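Beta-porphyranase A (Bacteroides plebeius, PDB 4AW7) cleaves the sulfated red-algal polysaccharide porphyran at linkages between beta-D-galactose and alpha-L-galactose-6-sulfate, releasing mostly disaccharides. Local coordinates at residues Arg292-Phe297 with Asn356-Phe361; Ser489-Pro494 with Gly576-Met581; Gly391-Ala396 with Lys416-Val421; Ser36-Asp39 with Tyr43-Ile46; Pro198-Gly203 with Asp252-Tyr257. All blocks are in the same frame, centred on the assembly; numbering follows the deposited sequence.

Contact 1. Residues Arg292-Phe297 with Asn356-Phe361; sequences RSVSSF and NDKKYF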
# COMPACT_ATOMS: atom_id res chain seq x y z
N ARG A 292 2.63 8.97 16.38
CA ARG A 292 1.97 9.83 15.39
C ARG A 292 1.73 9.03 14.07
O ARG A 292 0.73 9.25 13.35
CB ARG A 292 2.76 11.14 15.16
CG ARG A 292 2.86 12.05 16.39
CD ARG A 292 3.81 13.30 16.26
NE ARG A 292 3.81 14.08 17.52
CZ ARG A 292 4.83 14.78 18.02
NH1 ARG A 292 6.01 14.80 17.41
NH2 ARG A 292 4.67 15.46 19.16
N SER A 293 2.61 8.06 13.76
CA SER A 293 2.47 7.17 12.58
C SER A 293 1.16 6.44 12.45
O SER A 293 0.76 6.03 11.35
CB SER A 293 3.61 6.11 12.61
OG SER A 293 4.85 6.72 12.41
N VAL A 294 0.49 6.19 13.57
CA VAL A 294 -0.76 5.42 13.54
C VAL A 294 -1.81 6.09 12.66
O VAL A 294 -2.55 5.41 11.97
CB VAL A 294 -1.29 5.17 14.95
CG1 VAL A 294 -2.73 4.66 14.93
CG2 VAL A 294 -0.36 4.16 15.67
N SER A 295 -1.88 7.41 12.66
CA SER A 295 -2.86 8.06 11.80
C SER A 295 -2.54 7.76 10.34
O SER A 295 -3.44 7.53 9.54
CB SER A 295 -3.04 9.56 12.07
OG SER A 295 -1.82 10.19 11.99
N SER A 296 -1.25 7.71 9.98
CA SER A 296 -0.82 7.37 8.62
C SER A 296 -1.20 5.94 8.30
O SER A 296 -1.63 5.66 7.18
CB SER A 296 0.70 7.53 8.45
OG SER A 296 1.08 8.87 8.62
N PHE A 297 -1.02 5.00 9.23
CA PHE A 297 -1.45 3.63 8.97
C PHE A 297 -2.90 3.65 8.50
O PHE A 297 -3.26 3.02 7.50
CB PHE A 297 -1.34 2.72 10.17
CG PHE A 297 0.04 2.54 10.76
CD1 PHE A 297 1.21 2.69 10.04
CD2 PHE A 297 0.15 2.15 12.07
CE1 PHE A 297 2.46 2.54 10.65
CE2 PHE A 297 1.37 1.98 12.66
CZ PHE A 297 2.53 2.20 11.96
N ASN A 356 3.33 -0.79 23.47
CA ASN A 356 3.02 0.64 23.39
C ASN A 356 1.67 0.92 22.71
O ASN A 356 0.97 -0.01 22.28
CB ASN A 356 4.19 1.43 22.81
CG ASN A 356 4.48 1.12 21.36
OD1 ASN A 356 3.55 0.92 20.56
ND2 ASN A 356 5.76 1.15 20.98
N ASP A 357 1.29 2.19 22.63
CA ASP A 357 -0.05 2.55 22.19
C ASP A 357 -0.28 2.31 20.69
O ASP A 357 -1.43 2.46 20.25
CB ASP A 357 -0.41 4.01 22.56
CG ASP A 357 -0.77 4.19 24.00
OD1 ASP A 357 -0.80 3.20 24.78
OD2 ASP A 357 -1.11 5.34 24.34
N LYS A 358 0.76 1.93 19.94
CA LYS A 358 0.51 1.45 18.58
C LYS A 358 -0.43 0.25 18.55
O LYS A 358 -1.08 -0.01 17.53
CB LYS A 358 1.80 1.17 17.85
CG LYS A 358 2.74 2.34 17.75
CD LYS A 358 4.10 1.90 17.22
CE LYS A 358 5.15 2.95 17.36
NZ LYS A 358 6.43 2.49 16.77
N LYS A 359 -0.54 -0.47 19.67
CA LYS A 359 -1.50 -1.54 19.78
C LYS A 359 -2.91 -1.11 19.38
O LYS A 359 -3.68 -1.94 18.90
CB LYS A 359 -1.52 -2.12 21.21
CG LYS A 359 -2.17 -1.19 22.25
CD LYS A 359 -1.89 -1.60 23.70
CE LYS A 359 -2.65 -0.70 24.65
NZ LYS A 359 -2.30 -0.96 26.09
N TYR A 360 -3.26 0.15 19.60
CA TYR A 360 -4.63 0.61 19.34
C TYR A 360 -4.97 0.59 17.86
O TYR A 360 -6.14 0.48 17.54
CB TYR A 360 -4.91 1.98 19.95
CG TYR A 360 -4.94 1.96 21.46
CD1 TYR A 360 -5.87 1.17 22.13
CD2 TYR A 360 -4.12 2.77 22.23
CE1 TYR A 360 -5.94 1.13 23.53
CE2 TYR A 360 -4.19 2.76 23.64
CZ TYR A 360 -5.08 1.91 24.26
OH TYR A 360 -5.12 1.91 25.63
N PHE A 361 -3.99 0.67 16.97
CA PHE A 361 -4.30 0.49 15.56
C PHE A 361 -4.90 -0.88 15.33
O PHE A 361 -5.90 -1.05 14.63
CB PHE A 361 -3.03 0.64 14.70
CG PHE A 361 -3.23 0.26 13.26
CD1 PHE A 361 -3.97 1.05 12.40
CD2 PHE A 361 -2.65 -0.88 12.77
CE1 PHE A 361 -4.18 0.66 11.10
CE2 PHE A 361 -2.86 -1.29 11.45
CZ PHE A 361 -3.62 -0.50 10.60
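F297 and F361 form the aromatic part of this contact. The edge of the F297 ring is turned toward the face of F361, a T-shaped pair with centroids 5.3 Å apart and planes at 65°. F297 CB adds a CH-pi contact over that same ring, 3.9 Å from its centroid, so both the stem and the ring of F297 press on F361. With its CG anti to the backbone N (chi1 172°), F361 reaches across to helix 293-305.

Aliphatic packing fills in beside the rings. V294 divides its two methyls: CG1 lies 4.0 Å from F361 CB, while CG2 sits 4.2 Å from K358 CG. A branched valine suits the place because it fills two directions at once without a long chain.

Polar groups are settled within each segment or beyond it. S295 OG donates to R292 O over 3.0 Å, and N356 OD1 accepts from K358 N, capping the turn that leads into the helix. K358 packs its extended methylene chain here and carries its buried ammonium group on to the carbonyls of S336 and A338.

V294 also touches L426, V428 and I434. The arrangement is thus helix-helix packing at the seam between a parallel barrel, of the (beta/alpha)8 kind, and the beta-sandwich domain.

Contact 2. Residues Ser489-Pro494 with Gly576-Met581; sequences SSLSFP and GHVSSM
F493, which faces V578 and M581 across this contact, has its backbone hydrogen-bonded to V567 of strand 563-570. V578 is bonded in the same way to K483 of strand 469-484, so the two segments belong to different sheets. Side chains alone therefore join them, and their axes pass 9.1 Å apart at a crossing angle of -30°.

M581 covers one face of the F493 ring. M581 CG stands 3.4 Å from the ring centroid and only 6° off the normal, a CH-pi contact over the middle of the face. The methionine chain then bends at both chi2 and chi3, which keeps SD above the same face at 4.5 Å from the centroid, a Met-aromatic contact, and brings CE to 3.7 Å from F493 CD1. A flexible, unbranched methionine suits this place because it can curl over a flat surface.

At the far end of the ring, F493 CZ is 3.7 Å from V578 CG1. The other valine methyl, CG2, meets L491 CD1 tip to tip at 3.8 Å. V578 and M581 are three residues apart yet both point at the facing strand, because S579 and S580 form a classic beta bulge opposite S510 and turn the other way.

The contact is wholly apolar: a beta-sandwich interior in which dispersion and the polarisable sulfur, rather than directed bonds, probably hold the sheets together.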
# COMPACT_ATOMS: atom_id res chain seq x y z
N SER A 489 -4.83 21.95 -25.89
CA SER A 489 -4.62 20.84 -26.77
C SER A 489 -5.20 19.55 -26.15
O SER A 489 -4.68 19.02 -25.16
CB SER A 489 -3.15 20.63 -27.03
OG SER A 489 -2.97 19.61 -27.99
N SER A 490 -6.27 19.04 -26.72
CA SER A 490 -6.95 17.87 -26.20
C SER A 490 -6.05 16.64 -26.21
O SER A 490 -5.26 16.41 -27.13
CB SER A 490 -8.23 17.62 -27.02
OG SER A 490 -9.11 16.74 -26.33
N LEU A 491 -6.17 15.85 -25.12
CA LEU A 491 -5.52 14.57 -24.99
C LEU A 491 -6.57 13.47 -24.99
O LEU A 491 -7.56 13.56 -24.23
CB LEU A 491 -4.72 14.52 -23.69
CG LEU A 491 -3.48 15.42 -23.65
CD1 LEU A 491 -2.81 15.37 -22.29
CD2 LEU A 491 -2.43 14.94 -24.68
N SER A 492 -6.33 12.46 -25.80
CA SER A 492 -7.28 11.37 -25.98
C SER A 492 -6.78 10.08 -25.33
O SER A 492 -5.66 9.64 -25.57
CB SER A 492 -7.45 11.14 -27.48
OG SER A 492 -8.13 9.94 -27.76
N PHE A 493 -7.64 9.48 -24.51
CA PHE A 493 -7.33 8.22 -23.81
C PHE A 493 -8.33 7.16 -24.18
O PHE A 493 -9.50 7.24 -23.72
CB PHE A 493 -7.28 8.45 -22.29
CG PHE A 493 -6.13 9.34 -21.88
CD1 PHE A 493 -6.28 10.71 -21.86
CD2 PHE A 493 -4.89 8.80 -21.56
CE1 PHE A 493 -5.23 11.56 -21.52
CE2 PHE A 493 -3.85 9.61 -21.22
CZ PHE A 493 -4.01 11.00 -21.20
N PRO A 494 -7.89 6.15 -24.95
CA PRO A 494 -8.81 5.08 -25.33
C PRO A 494 -8.82 3.97 -24.31
O PRO A 494 -7.79 3.69 -23.67
CB PRO A 494 -8.23 4.58 -26.67
CG PRO A 494 -6.79 4.88 -26.58
CD PRO A 494 -6.62 6.08 -25.72
N GLY A 576 3.56 20.12 -17.37
CA GLY A 576 3.23 18.91 -16.61
C GLY A 576 2.75 17.79 -17.52
O GLY A 576 2.84 17.85 -18.75
N HIS A 577 2.29 16.72 -16.89
CA HIS A 577 1.86 15.52 -17.59
C HIS A 577 0.61 14.96 -16.97
O HIS A 577 0.38 15.08 -15.76
CB HIS A 577 2.91 14.42 -17.51
CG HIS A 577 4.15 14.67 -18.30
ND1 HIS A 577 5.15 15.50 -17.88
CD2 HIS A 577 4.59 14.09 -19.45
CE1 HIS A 577 6.12 15.51 -18.79
NE2 HIS A 577 5.81 14.64 -19.74
N VAL A 578 -0.16 14.31 -17.83
CA VAL A 578 -1.16 13.35 -17.35
C VAL A 578 -0.40 12.02 -17.22
O VAL A 578 0.05 11.44 -18.19
CB VAL A 578 -2.33 13.19 -18.32
CG1 VAL A 578 -3.32 12.16 -17.77
CG2 VAL A 578 -3.02 14.52 -18.57
N SER A 579 -0.23 11.54 -15.98
CA SER A 579 0.57 10.32 -15.75
C SER A 579 -0.21 9.04 -16.06
O SER A 579 0.31 8.15 -16.70
CB SER A 579 1.13 10.32 -14.33
OG SER A 579 0.08 10.46 -13.39
N SER A 580 -1.48 9.01 -15.62
CA SER A 580 -2.31 7.83 -15.90
C SER A 580 -3.78 8.24 -15.91
O SER A 580 -4.20 9.20 -15.24
CB SER A 580 -2.07 6.70 -14.87
OG SER A 580 -2.36 7.09 -13.54
N MET A 581 -4.53 7.45 -16.67
CA MET A 581 -5.99 7.58 -16.81
C MET A 581 -6.57 6.19 -16.70
O MET A 581 -6.27 5.33 -17.50
CB MET A 581 -6.35 8.22 -18.15
CG MET A 581 -5.87 9.67 -18.29
SD MET A 581 -6.92 10.85 -17.46
CE MET A 581 -8.19 11.06 -18.72

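Contact 3. Residues Gly391-Ala396 with Lys416-Val421; sequences GRLYIA and KDVSNV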
# COMPACT_ATOMS: atom_id res chain seq x y z
N GLY A 391 -23.55 -12.60 10.81
CA GLY A 391 -24.41 -11.69 11.55
C GLY A 391 -23.75 -10.45 12.14
O GLY A 391 -24.33 -9.82 13.01
N ARG A 392 -22.54 -10.11 11.68
CA ARG A 392 -21.87 -8.92 12.15
C ARG A 392 -21.56 -8.00 10.95
O ARG A 392 -21.17 -8.47 9.87
CB ARG A 392 -20.58 -9.30 12.84
CG ARG A 392 -20.77 -10.09 14.12
CD ARG A 392 -21.38 -9.22 15.22
NE ARG A 392 -20.34 -8.67 16.06
CZ ARG A 392 -20.53 -7.80 17.05
NH1 ARG A 392 -21.73 -7.30 17.31
NH2 ARG A 392 -19.48 -7.40 17.77
N LEU A 393 -21.78 -6.71 11.14
CA LEU A 393 -21.51 -5.66 10.17
C LEU A 393 -20.46 -4.71 10.76
O LEU A 393 -20.55 -4.29 11.90
CB LEU A 393 -22.79 -4.90 9.89
CG LEU A 393 -22.73 -3.77 8.86
CD1 LEU A 393 -22.37 -4.27 7.45
CD2 LEU A 393 -24.10 -3.00 8.85
N TYR A 394 -19.46 -4.38 9.93
CA TYR A 394 -18.38 -3.46 10.26
C TYR A 394 -18.42 -2.31 9.29
O TYR A 394 -18.43 -2.54 8.08
CB TYR A 394 -17.00 -4.13 10.21
CG TYR A 394 -16.93 -5.38 11.05
CD1 TYR A 394 -16.61 -5.29 12.39
CD2 TYR A 394 -17.16 -6.63 10.51
CE1 TYR A 394 -16.56 -6.40 13.18
CE2 TYR A 394 -17.09 -7.78 11.32
CZ TYR A 394 -16.83 -7.64 12.67
OH TYR A 394 -16.79 -8.79 13.46
N ILE A 395 -18.44 -1.07 9.79
CA ILE A 395 -18.45 0.14 8.93
C ILE A 395 -17.33 1.03 9.42
O ILE A 395 -17.26 1.32 10.61
CB ILE A 395 -19.78 0.90 9.00
CG1 ILE A 395 -20.94 0.02 8.49
CG2 ILE A 395 -19.69 2.18 8.20
CD1 ILE A 395 -22.34 0.58 8.87
N ALA A 396 -16.40 1.41 8.52
CA ALA A 396 -15.24 2.20 8.89
C ALA A 396 -15.18 3.49 8.12
O ALA A 396 -15.50 3.51 6.93
CB ALA A 396 -13.92 1.40 8.69
N LYS A 416 -33.01 -1.22 9.59
CA LYS A 416 -34.01 -2.04 10.30
C LYS A 416 -33.45 -3.35 10.86
O LYS A 416 -33.92 -3.84 11.91
CB LYS A 416 -35.23 -2.30 9.39
CG LYS A 416 -35.04 -3.42 8.36
CD LYS A 416 -36.20 -3.49 7.36
CE LYS A 416 -35.98 -4.59 6.35
NZ LYS A 416 -35.94 -5.95 6.97
N ASP A 417 -32.46 -3.92 10.17
CA ASP A 417 -31.90 -5.23 10.50
C ASP A 417 -30.68 -5.16 11.41
O ASP A 417 -30.06 -6.18 11.71
CB ASP A 417 -31.49 -5.93 9.19
CG ASP A 417 -32.62 -5.97 8.20
OD1 ASP A 417 -33.64 -6.63 8.50
OD2 ASP A 417 -32.50 -5.33 7.13
N VAL A 418 -30.30 -3.95 11.84
CA VAL A 418 -29.05 -3.70 12.56
C VAL A 418 -29.36 -3.36 14.02
O VAL A 418 -30.34 -2.67 14.31
CB VAL A 418 -28.27 -2.59 11.84
CG1 VAL A 418 -26.97 -2.21 12.61
CG2 VAL A 418 -27.93 -3.09 10.43
N SER A 419 -28.54 -3.87 14.92
CA SER A 419 -28.72 -3.67 16.36
C SER A 419 -27.39 -3.79 17.10
O SER A 419 -26.39 -4.16 16.50
CB SER A 419 -29.69 -4.73 16.92
OG SER A 419 -29.16 -6.05 16.83
N ASN A 420 -27.39 -3.52 18.40
CA ASN A 420 -26.19 -3.70 19.23
C ASN A 420 -24.95 -3.02 18.63
O ASN A 420 -23.89 -3.62 18.44
CB ASN A 420 -25.95 -5.16 19.51
CG ASN A 420 -27.11 -5.77 20.22
OD1 ASN A 420 -27.74 -5.11 21.07
ND2 ASN A 420 -27.45 -6.99 19.86
N VAL A 421 -25.10 -1.74 18.35
CA VAL A 421 -24.04 -0.95 17.74
C VAL A 421 -23.00 -0.53 18.78
O VAL A 421 -23.33 -0.01 19.86
CB VAL A 421 -24.61 0.30 17.05
CG1 VAL A 421 -23.51 1.11 16.38
CG2 VAL A 421 -25.70 -0.09 16.01
O HOH W 1 -21.42 -4.22 18.68
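L393, on strand 392-396, and V418, at the start of a short strand, have their CA atoms 8.1 Å apart (L393 CA to V418 CA), since both strands pair with strand 454-462 rather than with each other. The chain turns a corner at N420, whose positive phi of 51° is one that asparagine tolerates better than most residues.

The apolar part is a single touch, L393 CD2 to V418 CG2 at 4.1 Å, with the two side chains crossing at about a right angle. V418 also rests on A460 of strand 454-462, the residue to which L393 is bonded through its backbone.

The polar part is more indirect. R392 starts out facing away from the other segment, but bends at chi2 (-69°) and again at chi3, which swings its guanidinium back. A water bridges the remaining gap: it donates to N420 O at 2.6 Å and accepts a long, weak bond from R392 NH1. Behind this, D461 ties the same two residues with its carboxylate, OD1 in a salt bridge to R392 NH1 and OD2 taking a bond from N420 ND2.

Arginine and asparagine thus share one acid and one water at the partly exposed border of a thin apolar touch. The chemistry implies a junction probably fastened more by D461 than by direct packing between the segments.

Contact 4. Residues Ser36-Asp39 with Tyr43-Ile46; sequences SELD and YFNI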
# COMPACT_ATOMS: atom_id res chain seq x y z
N SER A 36 -14.48 -10.57 -2.85
CA SER A 36 -15.28 -9.77 -1.92
C SER A 36 -14.74 -9.79 -0.49
O SER A 36 -14.69 -8.76 0.17
CB SER A 36 -16.75 -10.22 -1.92
OG SER A 36 -17.52 -9.52 -0.99
N GLU A 37 -14.39 -10.98 -0.00
CA GLU A 37 -13.91 -11.12 1.37
C GLU A 37 -12.71 -10.25 1.64
O GLU A 37 -11.76 -10.25 0.86
CB GLU A 37 -13.54 -12.58 1.63
CG GLU A 37 -14.66 -13.59 1.68
CD GLU A 37 -15.37 -13.69 3.01
OE1 GLU A 37 -15.02 -13.00 3.97
OE2 GLU A 37 -16.32 -14.51 3.08
N LEU A 38 -12.71 -9.60 2.79
CA LEU A 38 -11.50 -8.94 3.28
C LEU A 38 -10.44 -9.97 3.61
O LEU A 38 -10.69 -10.95 4.34
CB LEU A 38 -11.82 -8.13 4.54
CG LEU A 38 -10.66 -7.35 5.15
CD1 LEU A 38 -10.10 -6.30 4.17
CD2 LEU A 38 -11.10 -6.67 6.42
N ASP A 39 -9.24 -9.78 3.08
CA ASP A 39 -8.11 -10.63 3.39
C ASP A 39 -7.30 -9.91 4.46
O ASP A 39 -6.47 -9.04 4.16
CB ASP A 39 -7.27 -10.95 2.14
CG ASP A 39 -6.20 -11.96 2.41
OD1 ASP A 39 -5.83 -12.10 3.58
OD2 ASP A 39 -5.75 -12.60 1.42
N TYR A 43 -3.20 -6.88 5.19
CA TYR A 43 -3.23 -5.57 5.86
C TYR A 43 -2.75 -5.55 7.29
O TYR A 43 -1.93 -4.70 7.66
CB TYR A 43 -4.67 -4.97 5.80
CG TYR A 43 -5.17 -4.88 4.39
CD1 TYR A 43 -4.63 -3.94 3.50
CD2 TYR A 43 -6.11 -5.76 3.89
CE1 TYR A 43 -5.02 -3.91 2.18
CE2 TYR A 43 -6.51 -5.74 2.58
CZ TYR A 43 -5.97 -4.80 1.71
OH TYR A 43 -6.36 -4.83 0.38
N PHE A 44 -3.31 -6.43 8.12
CA PHE A 44 -3.09 -6.36 9.56
C PHE A 44 -1.89 -7.19 9.95
O PHE A 44 -2.02 -8.35 10.39
CB PHE A 44 -4.38 -6.72 10.31
CG PHE A 44 -5.54 -5.86 9.89
CD1 PHE A 44 -5.47 -4.48 10.04
CD2 PHE A 44 -6.63 -6.38 9.21
CE1 PHE A 44 -6.49 -3.66 9.57
CE2 PHE A 44 -7.63 -5.56 8.77
CZ PHE A 44 -7.55 -4.20 8.96
N ASN A 45 -0.73 -6.61 9.70
CA ASN A 45 0.58 -7.23 9.84
C ASN A 45 1.45 -6.28 10.65
O ASN A 45 1.19 -5.09 10.74
CB ASN A 45 1.21 -7.47 8.47
CG ASN A 45 0.38 -8.41 7.62
OD1 ASN A 45 -0.02 -9.47 8.09
ND2 ASN A 45 0.08 -8.04 6.36
N ILE A 46 2.54 -6.83 11.17
CA ILE A 46 3.64 -6.04 11.72
C ILE A 46 4.91 -6.32 10.88
O ILE A 46 5.04 -7.34 10.23
CB ILE A 46 3.92 -6.27 13.23
CG1 ILE A 46 4.12 -7.76 13.56
CG2 ILE A 46 2.83 -5.66 14.04
CD1 ILE A 46 4.61 -8.06 14.99
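The rings of Y43 and F44 both meet L38, and that of Y43 also meets D39 O. At the edge of the F44 ring, near its plane, stands L38 CD2, 4.3 Å from F44 CE2. One face of F44 has Y43 CB over its centre, and the ring also stacks with W365. The Y43 ring is approached obliquely instead: L38 CD1 lies 4.0 Å from Y43 CE2, and the backbone oxygen D39 O comes to 3.3 Å from Y43 CD2, a close polar touch on a ring carbon rather than a hydrogen bond.

L38 serves both rings by its fork. A chi1 of -178° carries CG toward the rings, and chi2 of 61° then turns CD1 to the tyrosine and CD2 to the phenylalanine; leucine, branched at its end, fits such a double task. Tyrosine in turn suits a place where the ring is packed mainly by L38, L301 and M305 and the tip meets a carbonyl, Y43 OH bonding to L304 O within the packed interior. Putting a valine in place of Y43 would probably leave L304 O without its hydroxyl partner and open a gap beside L38 and D39 O.

The backbone is sharply bent here. F44 is the centre of an inverse gamma turn, with a weak bond of 3.0 Å from N45 N to Y43 O, and the D39 carboxylate holds S41 OG in the short connection. L301 and M305 of helix 293-305 pack on both rings. This tight loop delivers the chain into strand 45-46, the first strand of the parallel beta-barrel that is the mark of a (beta/alpha)8 glycoside hydrolase.

Contact 5. Residues Pro198-Gly203 with Asp252-Tyr257; sequences PAWEDG and DMVEAY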
# COMPACT_ATOMS: atom_id res chain seq x y z
N PRO A 198 9.12 7.50 -3.98
CA PRO A 198 8.37 7.26 -5.23
C PRO A 198 7.94 8.58 -5.89
O PRO A 198 6.76 8.82 -6.18
CB PRO A 198 7.19 6.44 -4.74
CG PRO A 198 6.93 6.94 -3.37
CD PRO A 198 8.32 7.16 -2.79
N ALA A 199 8.93 9.45 -6.11
CA ALA A 199 8.74 10.79 -6.67
C ALA A 199 8.74 10.74 -8.18
O ALA A 199 9.60 11.32 -8.86
CB ALA A 199 9.79 11.76 -6.10
N TRP A 200 7.79 10.00 -8.75
CA TRP A 200 7.73 9.76 -10.19
C TRP A 200 7.87 11.05 -10.98
O TRP A 200 8.53 11.09 -12.06
CB TRP A 200 6.45 9.05 -10.58
CG TRP A 200 6.15 7.74 -9.88
CD1 TRP A 200 4.89 7.20 -9.79
CD2 TRP A 200 7.04 6.77 -9.27
NE1 TRP A 200 4.94 6.00 -9.16
CE2 TRP A 200 6.25 5.69 -8.84
CE3 TRP A 200 8.42 6.70 -9.04
CZ2 TRP A 200 6.78 4.59 -8.16
CZ3 TRP A 200 8.94 5.60 -8.36
CH2 TRP A 200 8.12 4.58 -7.92
N GLU A 201 7.21 12.09 -10.50
CA GLU A 201 7.17 13.39 -11.15
C GLU A 201 8.49 14.15 -11.17
O GLU A 201 8.58 15.13 -11.94
CB GLU A 201 6.12 14.27 -10.43
CG GLU A 201 6.47 14.82 -9.04
CD GLU A 201 6.38 13.84 -7.87
OE1 GLU A 201 6.06 12.66 -8.04
OE2 GLU A 201 6.59 14.28 -6.73
N ASP A 202 9.47 13.82 -10.34
CA ASP A 202 10.70 14.62 -10.28
C ASP A 202 11.36 14.73 -11.65
O ASP A 202 11.37 13.81 -12.46
CB ASP A 202 11.70 14.07 -9.27
CG ASP A 202 11.55 14.60 -7.88
OD1 ASP A 202 10.66 15.42 -7.61
OD2 ASP A 202 12.35 14.16 -7.00
N GLY A 203 11.91 15.91 -11.90
CA GLY A 203 12.63 16.13 -13.14
C GLY A 203 11.74 16.03 -14.36
O GLY A 203 12.11 15.46 -15.38
N ASP A 252 -1.25 4.08 -9.00
CA ASP A 252 -1.88 4.04 -10.31
C ASP A 252 -0.86 4.07 -11.44
O ASP A 252 -1.08 3.42 -12.46
CB ASP A 252 -2.86 5.20 -10.50
CG ASP A 252 -4.22 4.98 -9.89
OD1 ASP A 252 -4.40 4.06 -9.05
OD2 ASP A 252 -5.18 5.73 -10.27
N MET A 253 0.25 4.80 -11.29
CA MET A 253 1.21 4.85 -12.39
C MET A 253 1.87 3.51 -12.65
O MET A 253 2.11 3.12 -13.79
CB MET A 253 2.25 5.92 -12.19
CG MET A 253 2.96 6.31 -13.48
SD MET A 253 3.90 7.86 -13.26
CE MET A 253 4.35 8.17 -14.99
N VAL A 254 2.21 2.83 -11.55
CA VAL A 254 2.79 1.47 -11.66
C VAL A 254 1.82 0.54 -12.40
O VAL A 254 2.21 -0.18 -13.31
CB VAL A 254 3.22 0.93 -10.29
CG1 VAL A 254 3.68 -0.51 -10.37
CG2 VAL A 254 4.27 1.82 -9.66
N GLU A 255 0.55 0.56 -11.99
CA GLU A 255 -0.45 -0.29 -12.65
C GLU A 255 -0.61 0.08 -14.12
O GLU A 255 -0.69 -0.80 -14.99
CB GLU A 255 -1.80 -0.14 -11.93
CG GLU A 255 -1.84 -0.70 -10.53
CD GLU A 255 -3.20 -0.52 -9.83
OE1 GLU A 255 -4.17 -0.09 -10.48
OE2 GLU A 255 -3.36 -0.85 -8.61
N ALA A 256 -0.72 1.38 -14.39
CA ALA A 256 -0.97 1.86 -15.75
C ALA A 256 0.16 1.46 -16.68
O ALA A 256 -0.10 1.01 -17.81
CB ALA A 256 -1.16 3.37 -15.72
N TYR A 257 1.42 1.58 -16.24
CA TYR A 257 2.53 1.18 -17.10
C TYR A 257 2.64 -0.33 -17.22
O TYR A 257 2.92 -0.84 -18.31
CB TYR A 257 3.83 1.82 -16.67
CG TYR A 257 4.94 1.61 -17.66
CD1 TYR A 257 4.83 2.10 -18.94
CD2 TYR A 257 6.08 0.90 -17.31
CE1 TYR A 257 5.82 1.88 -19.88
CE2 TYR A 257 7.10 0.68 -18.22
CZ TYR A 257 6.96 1.15 -19.51
OH TYR A 257 7.97 0.96 -20.46
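W200 and M253 make the tight part of this contact. M253 SD lies 3.7 Å from W200 CD1 and 3.9 Å from W200 CB, and M253 CB adds a touch of 3.8 Å to the same CD1. The sulfur approaches the five-membered ring obliquely, 54° off its normal, so this is a Met-aromatic contact beside the pyrrole rather than over its face. M253 reaches it with a fully extended chain (chi2 166°, chi3 -171°) that slides past the indole in the opposite direction. A long thioether suits a place where M253 CA and W200 CA are 8.5 Å apart.

Packing is sparser at the benzene end of the indole, where a single methyl, V254 CG2, meets W200 CZ2 at 4.0 Å. Beyond W200 the loop leaves the helix behind: a type I turn from A199 to D202, closed by a bond of 2.9 Å from D202 N to A199 O, runs out to the exposed G203, whose positive phi favours glycine.

Tryptophan also brings a donor to this largely apolar place, since W200 NE1 bonds to V250 O one turn earlier on the helix. A leucine in its place would probably cost V250 O its indole donor and leave a gap beside M253 and V254.

The loop lies between strand 189-195 and helix 206-210, where W208 meets the indole edge-to-face. Helix 245-262 packs against the same indole through M253 and V254, and M253 also rests on F548 of strand 546-555.

In the fold
Contacts 2 and 5 touch through strand 577-589: S580 CB packs 3.6 Å from A256 CB and S579 CB lies 3.9 Å from M253 SD, so the bulge that turns V578 and M581 into the sandwich also faces helix 245-262. Contact 1 lies on the opposite side of the chain's centre from both; its nearest atoms to contact 4 are about 4 Å away without touching, and W365 meets both F361 and F44. Contact 3 stands apart, its centre about 20 Å from that of contact 4. Toward the substrate, the K358 side chain of contact 1 is about 8 Å from a bound sulfated galactose. In contact 5, the W200 side chain is about 5 Å from the potassium ion and about 11 Å from that of E146, the probable proton donor.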